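PDB 2FBH: transcriptional regulator PA3341, which probably binds DNA as a dimeric transcription factor of the MarR family, with zinc ions bound in the crystal. Local coordinates for residues P67-A70 and R71-G75; A114-R117 and N118-T122; L137-L140 and A141-N145. All blocks are in the same frame, centred on the assembly; numbering follows the deposited sequence. Where two conformers were deposited one is given.

Interaction 1: P67-A70 and R71-G75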
loop_
_atom_site.group_PDB
_atom_site.type_symbol
_atom_site.label_atom_id
_atom_site.label_comp_id
_atom_site.label_asym_id
_atom_site.label_seq_id
_atom_site.Cartn_x
_atom_site.Cartn_y
_atom_site.Cartn_z
ATOM N N PRO A 67 5.680 12.786 10.705
ATOM C CA PRO A 67 7.090 12.513 11.063
ATOM C C PRO A 67 7.909 11.669 10.056
ATOM O O PRO A 67 9.129 11.854 9.934
ATOM C CB PRO A 67 6.988 11.757 12.401
ATOM C CG PRO A 67 5.497 11.546 12.661
ATOM C CD PRO A 67 4.774 12.567 11.847
ATOM N N THR A 68 7.252 10.709 9.403
ATOM C CA THR A 68 7.886 9.963 8.348
ATOM C C THR A 68 8.164 10.892 7.200
ATOM O O THR A 68 9.283 10.904 6.683
ATOM C CB THR A 68 7.029 8.779 7.861
ATOM O OG1 THR A 68 6.891 7.868 8.945
ATOM C CG2 THR A 68 7.720 8.047 6.756
ATOM N N LEU A 69 7.168 11.685 6.795
ATOM C CA LEU A 69 7.413 12.614 5.669
ATOM C C LEU A 69 8.567 13.596 6.032
ATOM O O LEU A 69 9.331 13.947 5.178
ATOM C CB LEU A 69 6.144 13.403 5.230
ATOM C CG LEU A 69 6.288 14.234 3.954
ATOM C CD1 LEU A 69 6.611 13.409 2.714
ATOM C CD2 LEU A 69 5.077 15.158 3.733
ATOM N N ALA A 70 8.648 14.067 7.267
ATOM C CA ALA A 70 9.693 15.048 7.619
ATOM C C ALA A 70 11.084 14.499 7.286
ATOM O O ALA A 70 11.888 15.235 6.751
ATOM C CB ALA A 70 9.641 15.452 9.070
ATOM N N ARG A 71 11.324 13.226 7.618
ATOM C CA ARG A 71 12.584 12.534 7.249
ATOM C C ARG A 71 12.804 12.420 5.762
ATOM O O ARG A 71 13.913 12.678 5.306
ATOM C CB ARG A 71 12.658 11.140 7.855
ATOM C CG ARG A 71 12.522 11.112 9.356
ATOM C CD ARG A 71 13.852 11.332 10.040
ATOM N NE ARG A 71 13.800 11.100 11.485
ATOM C CZ ARG A 71 14.252 10.018 12.123
ATOM N NH1 ARG A 71 14.779 8.974 11.442
ATOM N NH2 ARG A 71 14.182 9.985 13.453
ATOM N N LEU A 72 11.774 11.968 5.004
ATOM C CA LEU A 72 11.806 11.922 3.558
ATOM C C LEU A 72 12.147 13.268 2.987
ATOM O O LEU A 72 13.020 13.353 2.135
ATOM C CB LEU A 72 10.436 11.448 2.982
ATOM C CG LEU A 72 10.077 10.055 3.450
ATOM C CD1 LEU A 72 8.692 9.710 2.867
ATOM C CD2 LEU A 72 11.170 9.009 3.032
ATOM N N LEU A 73 11.499 14.312 3.528
ATOM C CA LEU A 73 11.719 15.661 3.011
ATOM C C LEU A 73 13.185 16.099 3.311
ATOM O O LEU A 73 13.771 16.759 2.468
ATOM C CB LEU A 73 10.719 16.658 3.598
ATOM C CG LEU A 73 9.290 16.535 3.027
ATOM C CD1 LEU A 73 8.380 17.376 3.850
ATOM C CD2 LEU A 73 9.232 16.958 1.527
ATOM N N ASP A 74 13.716 15.767 4.499
ATOM C CA ASP A 74 15.134 16.146 4.833
ATOM C C ASP A 74 16.073 15.572 3.758
ATOM O O ASP A 74 16.982 16.233 3.258
ATOM C CB ASP A 74 15.619 15.534 6.156
ATOM C CG ASP A 74 15.019 16.208 7.412
ATOM O OD1 ASP A 74 14.504 17.335 7.311
ATOM O OD2 ASP A 74 15.042 15.531 8.481
ATOM N N GLY A 75 15.821 14.319 3.391
ATOM C CA GLY A 75 16.550 13.689 2.321
ATOM C C GLY A 75 16.480 14.434 1.008
ATOM O O GLY A 75 17.504 14.719 0.418
#
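Leu69 and Leu73 meet one turn apart on helix 66-78, and their packing carries the apolar side of this local contact. The two chains cross at a slant, CD1 of Leu73 lying 3.8 Å from CG of Leu69. CG of Leu69 stands opposite its own backbone N (chi1 -172°), which swings the branched end along the helix toward Leu73. Leu72 adds a looser apolar touch, its CD1 4.2 Å from CD1 of Leu69. All three leucines are buried: Val42 of helix 39-48 packs against each of them, and Leu58 of helix 55-62 against Leu69 and Leu73.

The polar links are the i to i+4 backbone bonds of the helix. Leu73 N gives the shortest, 2.7 Å to Leu69 O. Leu72 N bonds Thr68 O and Asp74 N bonds Ala70 O in the same way. Arg71 N to Pro67 O is weak at 3.5 Å.

Toward the outer side, the aliphatic CG of Arg71 rests 3.5 Å from Pro67 O, and the carboxylate of Asp74 turns to a salt bridge with Arg84 of strand 82-85.

In the winged helix-turn-helix of MarR proteins, the second helix of the helix-turn-helix is the recognition helix, and helix 66-78 holds that position, so it probably faces DNA. Its chemistry is two-sided: leucines seal it to the two preceding helices, while Thr68 and Arg71 leave polar groups on the outer side, consistent with a surface that reads DNA.

Interaction 2: A114-R117 and N118-T122. With SO4 (sulfate ion), chain E.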
loop_
_atom_site.group_PDB
_atom_site.type_symbol
_atom_site.label_atom_id
_atom_site.label_comp_id
_atom_site.label_asym_id
_atom_site.label_seq_id
_atom_site.Cartn_x
_atom_site.Cartn_y
_atom_site.Cartn_z
ATOM N N ALA A 114 5.022 6.601 -16.572
ATOM C CA ALA A 114 4.227 6.352 -17.785
ATOM C C ALA A 114 4.544 5.004 -18.410
ATOM O O ALA A 114 3.618 4.300 -18.840
ATOM C CB ALA A 114 4.419 7.440 -18.736
ATOM N N SER A 115 5.812 4.620 -18.434
ATOM C CA SER A 115 6.173 3.308 -18.970
ATOM C C SER A 115 5.512 2.158 -18.154
ATOM O O SER A 115 4.960 1.199 -18.697
ATOM C CB SER A 115 7.693 3.153 -18.989
ATOM O OG SER A 115 7.975 2.048 -19.791
ATOM N N VAL A 116 5.599 2.246 -16.835
ATOM C CA VAL A 116 5.019 1.176 -15.991
ATOM C C VAL A 116 3.495 1.143 -16.267
ATOM O O VAL A 116 2.914 0.078 -16.389
ATOM C CB VAL A 116 5.320 1.432 -14.509
ATOM C CG1 VAL A 116 4.591 0.399 -13.654
ATOM C CG2 VAL A 116 6.906 1.311 -14.277
ATOM N N ARG A 117 2.876 2.323 -16.338
ATOM C CA ARG A 117 1.378 2.414 -16.556
ATOM C C ARG A 117 1.027 1.780 -17.881
ATOM O O ARG A 117 0.161 0.888 -17.926
ATOM C CB ARG A 117 0.943 3.916 -16.477
ATOM C CG ARG A 117 -0.570 4.095 -16.470
ATOM C CD ARG A 117 -0.949 5.613 -16.511
ATOM N NE ARG A 117 -0.051 6.358 -15.712
ATOM C CZ ARG A 117 0.854 7.274 -16.076
ATOM N NH1 ARG A 117 1.034 7.753 -17.300
ATOM N NH2 ARG A 117 1.582 7.758 -15.138
ATOM N N ASN A 118 1.748 2.144 -18.934
ATOM C CA ASN A 118 1.574 1.466 -20.242
ATOM C C ASN A 118 1.673 -0.062 -20.132
ATOM O O ASN A 118 0.840 -0.839 -20.656
ATOM C CB ASN A 118 2.683 1.962 -21.168
ATOM C CG ASN A 118 2.490 1.521 -22.552
ATOM O OD1 ASN A 118 1.573 2.010 -23.229
ATOM N ND2 ASN A 118 3.334 0.567 -23.011
ATOM N N ASP A 119 2.733 -0.550 -19.499
ATOM C CA ASP A 119 2.924 -1.957 -19.488
ATOM C C ASP A 119 1.905 -2.709 -18.598
ATOM O O ASP A 119 1.432 -3.798 -18.964
ATOM C CB ASP A 119 4.325 -2.261 -18.919
ATOM C CG ASP A 119 5.450 -1.816 -19.850
ATOM O OD1 ASP A 119 5.157 -1.416 -21.020
ATOM O OD2 ASP A 119 6.628 -1.809 -19.384
ATOM N N VAL A 120 1.576 -2.174 -17.443
ATOM C CA VAL A 120 0.649 -2.880 -16.547
ATOM C C VAL A 120 -0.800 -2.871 -17.109
ATOM O O VAL A 120 -1.525 -3.778 -16.791
ATOM C CB VAL A 120 0.761 -2.516 -15.024
ATOM C CG1 VAL A 120 2.202 -2.568 -14.580
ATOM C CG2 VAL A 120 0.120 -1.187 -14.784
ATOM N N LEU A 121 -1.108 -1.907 -17.968
ATOM C CA LEU A 121 -2.469 -1.818 -18.607
ATOM C C LEU A 121 -2.548 -2.639 -19.858
ATOM O O LEU A 121 -3.603 -2.646 -20.526
ATOM C CB LEU A 121 -2.867 -0.375 -18.856
ATOM C CG LEU A 121 -3.023 0.321 -17.464
ATOM C CD1 LEU A 121 -3.287 1.788 -17.680
ATOM C CD2 LEU A 121 -4.042 -0.395 -16.417
ATOM N N THR A 122 -1.437 -3.333 -20.204
ATOM C CA THR A 122 -1.498 -4.166 -21.428
ATOM C C THR A 122 -2.649 -5.135 -21.429
ATOM O O THR A 122 -2.859 -5.885 -20.478
ATOM C CB THR A 122 -0.192 -4.994 -21.575
ATOM O OG1 THR A 122 0.882 -4.027 -21.695
ATOM C CG2 THR A 122 -0.249 -5.923 -22.866
HETATM S S SO4 E . 0.568 6.120 -11.751
HETATM O O1 SO4 E . -0.474 5.763 -12.671
HETATM O O2 SO4 E . 1.119 4.975 -11.018
HETATM O O3 SO4 E . -0.083 6.982 -10.782
HETATM O O4 SO4 E . 1.648 6.837 -12.512
HETATM O O HOH W 1 6.580 0.789 -21.928
#
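Arg117 and Leu121 run side by side near the C-terminal end of helix 102-120, pointing the same way, and the arginine can be followed outward from there. Its CB only starts the chain outward; the first real touch is made by Arg117 CG, anti to the backbone N (chi1 -171°), on CD1 of Leu121 at 3.8 Å. Arg117 CD passes loosely by sulfate O1, 3.9 Å away, and the bend at chi3 (-39°) turns the guanidinium edge-on to that ion. Arg117 NE donates to sulfate O1 at 3.1 Å, almost straight at 173°, and Arg117 NH2 to sulfate O4 at 2.8 Å, with the sulfur in the guanidinium plane.

Around the helix, Val116 CG1 meets Val120 CG1 at 3.9 Å, on the side covered by Trp22 of helix 11-29. A water donates to Asp119 OD1 at 2.8 Å and, in one of two serine conformers, also bonds Ser115 OG. Asp119 OD2 forms salt bridges with Arg29 and with Arg146 of the second subunit. At the helix end Thr122 OG1 and N both bond Asp119 O from the same face of its plane.

The sulfate, probably from the crystallisation liquor, would offset the positive charge gathered where Arg117 and Arg48 come close. Through its hydrogen bonds it joins, in this crystal, Arg23, Arg48 and Arg117 of one chain to Gly12 and Thr13 of the second subunit; the cluster would probably accept other anions.

Interaction 3: L137-L140 and A141-N145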
loop_
_atom_site.group_PDB
_atom_site.type_symbol
_atom_site.label_atom_id
_atom_site.label_comp_id
_atom_site.label_asym_id
_atom_site.label_seq_id
_atom_site.Cartn_x
_atom_site.Cartn_y
_atom_site.Cartn_z
ATOM N N LEU A 137 -13.356 4.564 -7.237
ATOM C CA LEU A 137 -13.787 5.894 -6.747
ATOM C C LEU A 137 -14.932 5.762 -5.742
ATOM O O LEU A 137 -14.929 6.539 -4.768
ATOM C CB LEU A 137 -14.176 6.770 -7.936
ATOM C CG LEU A 137 -12.951 7.262 -8.731
ATOM C CD1 LEU A 137 -13.576 7.828 -10.014
ATOM C CD2 LEU A 137 -12.305 8.360 -7.911
ATOM N N ARG A 138 -15.847 4.813 -5.947
ATOM C CA ARG A 138 -16.977 4.606 -4.993
ATOM C C ARG A 138 -16.484 4.028 -3.706
ATOM O O ARG A 138 -16.889 4.444 -2.612
ATOM C CB ARG A 138 -18.106 3.755 -5.572
ATOM C CG ARG A 138 -19.284 3.642 -4.577
ATOM C CD ARG A 138 -19.831 5.013 -4.102
ATOM N NE ARG A 138 -20.715 4.745 -2.952
ATOM C CZ ARG A 138 -22.030 4.476 -3.028
ATOM N NH1 ARG A 138 -22.715 4.239 -1.895
ATOM N NH2 ARG A 138 -22.670 4.453 -4.201
ATOM N N ILE A 139 -15.548 3.083 -3.807
ATOM C CA ILE A 139 -14.947 2.523 -2.561
ATOM C C ILE A 139 -14.293 3.654 -1.802
ATOM O O ILE A 139 -14.477 3.847 -0.583
ATOM C CB ILE A 139 -13.920 1.380 -2.919
ATOM C CG1 ILE A 139 -14.672 0.129 -3.518
ATOM C CG2 ILE A 139 -13.042 1.066 -1.649
ATOM C CD1 ILE A 139 -13.699 -0.881 -4.165
ATOM N N LEU A 140 -13.453 4.435 -2.484
ATOM C CA LEU A 140 -12.866 5.576 -1.784
ATOM C C LEU A 140 -13.866 6.565 -1.174
ATOM O O LEU A 140 -13.646 7.036 -0.035
ATOM C CB LEU A 140 -11.917 6.290 -2.737
ATOM C CG LEU A 140 -10.877 7.267 -2.232
ATOM C CD1 LEU A 140 -9.951 6.592 -1.234
ATOM C CD2 LEU A 140 -10.095 7.877 -3.525
ATOM N N ALA A 141 -14.953 6.858 -1.890
ATOM C CA ALA A 141 -15.982 7.784 -1.318
ATOM C C ALA A 141 -16.620 7.137 -0.125
ATOM O O ALA A 141 -16.913 7.858 0.889
ATOM C CB ALA A 141 -17.035 8.062 -2.382
ATOM N N ASN A 142 -16.843 5.816 -0.185
ATOM C CA ASN A 142 -17.466 5.115 0.964
ATOM C C ASN A 142 -16.562 5.238 2.171
ATOM O O ASN A 142 -17.032 5.330 3.344
ATOM C CB ASN A 142 -17.759 3.664 0.691
ATOM C CG ASN A 142 -18.948 3.470 -0.257
ATOM O OD1 ASN A 142 -19.818 4.341 -0.350
ATOM N ND2 ASN A 142 -19.010 2.327 -0.911
ATOM N N LEU A 143 -15.278 5.203 1.894
ATOM C CA LEU A 143 -14.309 5.305 3.007
ATOM C C LEU A 143 -14.208 6.720 3.515
ATOM O O LEU A 143 -14.007 6.915 4.702
ATOM C CB LEU A 143 -12.923 4.792 2.592
ATOM C CG LEU A 143 -12.905 3.266 2.583
ATOM C CD1 LEU A 143 -11.851 2.677 1.627
ATOM C CD2 LEU A 143 -12.643 2.755 3.993
ATOM N N GLU A 144 -14.268 7.680 2.611
ATOM C CA GLU A 144 -13.989 9.092 2.934
ATOM C C GLU A 144 -15.217 9.700 3.552
ATOM O O GLU A 144 -15.113 10.516 4.438
ATOM C CB GLU A 144 -13.518 9.854 1.688
ATOM C CG GLU A 144 -12.030 9.434 1.361
ATOM C CD GLU A 144 -11.352 10.143 0.192
ATOM O OE1 GLU A 144 -12.017 10.705 -0.700
ATOM O OE2 GLU A 144 -10.095 10.096 0.176
ATOM N N ASN A 145 -16.382 9.244 3.106
ATOM C CA ASN A 145 -17.649 9.515 3.770
ATOM C C ASN A 145 -17.885 8.584 4.988
ATOM O O ASN A 145 -19.009 8.150 5.238
ATOM C CB ASN A 145 -18.822 9.421 2.758
ATOM C CG ASN A 145 -18.697 10.416 1.581
ATOM O OD1 ASN A 145 -18.242 11.537 1.762
ATOM N ND2 ASN A 145 -19.167 10.017 0.386
#
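Arg138 leaves helix 126-144 with CG anti to its N and then bends at chi2 (55°), which folds the chain forward along the helix until NE faces the side chain of Asn142. CG of Asn142, placed beside its own backbone N, brings the amide back toward the preceding turn to receive it. Arg138 NE donates to Asn142 OD1 at 2.8 Å, and NH1 adds a weak bond to the same oxygen. That oxygen lies at the guanidinium edge, in its plane, while NE comes from above the amide's carbonyl plane, 36° out of it and not along a lone pair; the two flat groups are turned 76° apart. The backbone adds the i to i+4 bond from Asn142 N to Arg138 O, 2.8 Å.

The other end of the amide looks across the dimer. Asn142 ND2 donates to the carbonyl oxygens of Val120 and Thr122 of the second subunit, so both ends of the group are held and its rotation is fixed. This is the MarR-family dimerisation region, where the C-terminal helix packs against helix 11-29 and the end of helix 102-120 of the second subunit, with the residues that follow it. Ile139, which packs on Ile124 of the second subunit, and Leu143, which packs on Glu25 there, are both buried; within the helix they lie alongside each other, CG2 of Ile139 3.8 Å from CD1 of Leu143.

Further round the helix, Leu140 and Glu144 cross. The aliphatic CG of Glu144 passes 3.2 Å from Leu140 O, and the extended chain beyond it carries the carboxylate over the leucine's end, with OE2 3.8 Å from CD1 of Leu140. Leu140 also packs on Ala21 of the second subunit. Asn145 N still bonds Ala141 O at 2.7 Å, but Asn145 itself has left helical backbone angles.

All three contacts join neighbouring turns of a single helix. Interaction 1 lies in the winged helix-turn-helix part, probably DNA-binding, about 29 Å between centres from interaction 2 and about 28 Å from interaction 3; its three leucines are buried in their own chain's core, its polar residues lie outward, and the second subunit does not touch it. Interactions 2 and 3 both meet that subunit. Each has two buried residues, Val116 and Val120, Ile139 and Leu143, with polar ends at the surface or dimer interface. Their chemistry differs: charge round an anion and carboxylate bridges in 114-122, an amide shared between an arginine and the partner's carbonyls in 137-145. Residues 118-122 and 137-145 belong to the same interface, met from opposite subunits.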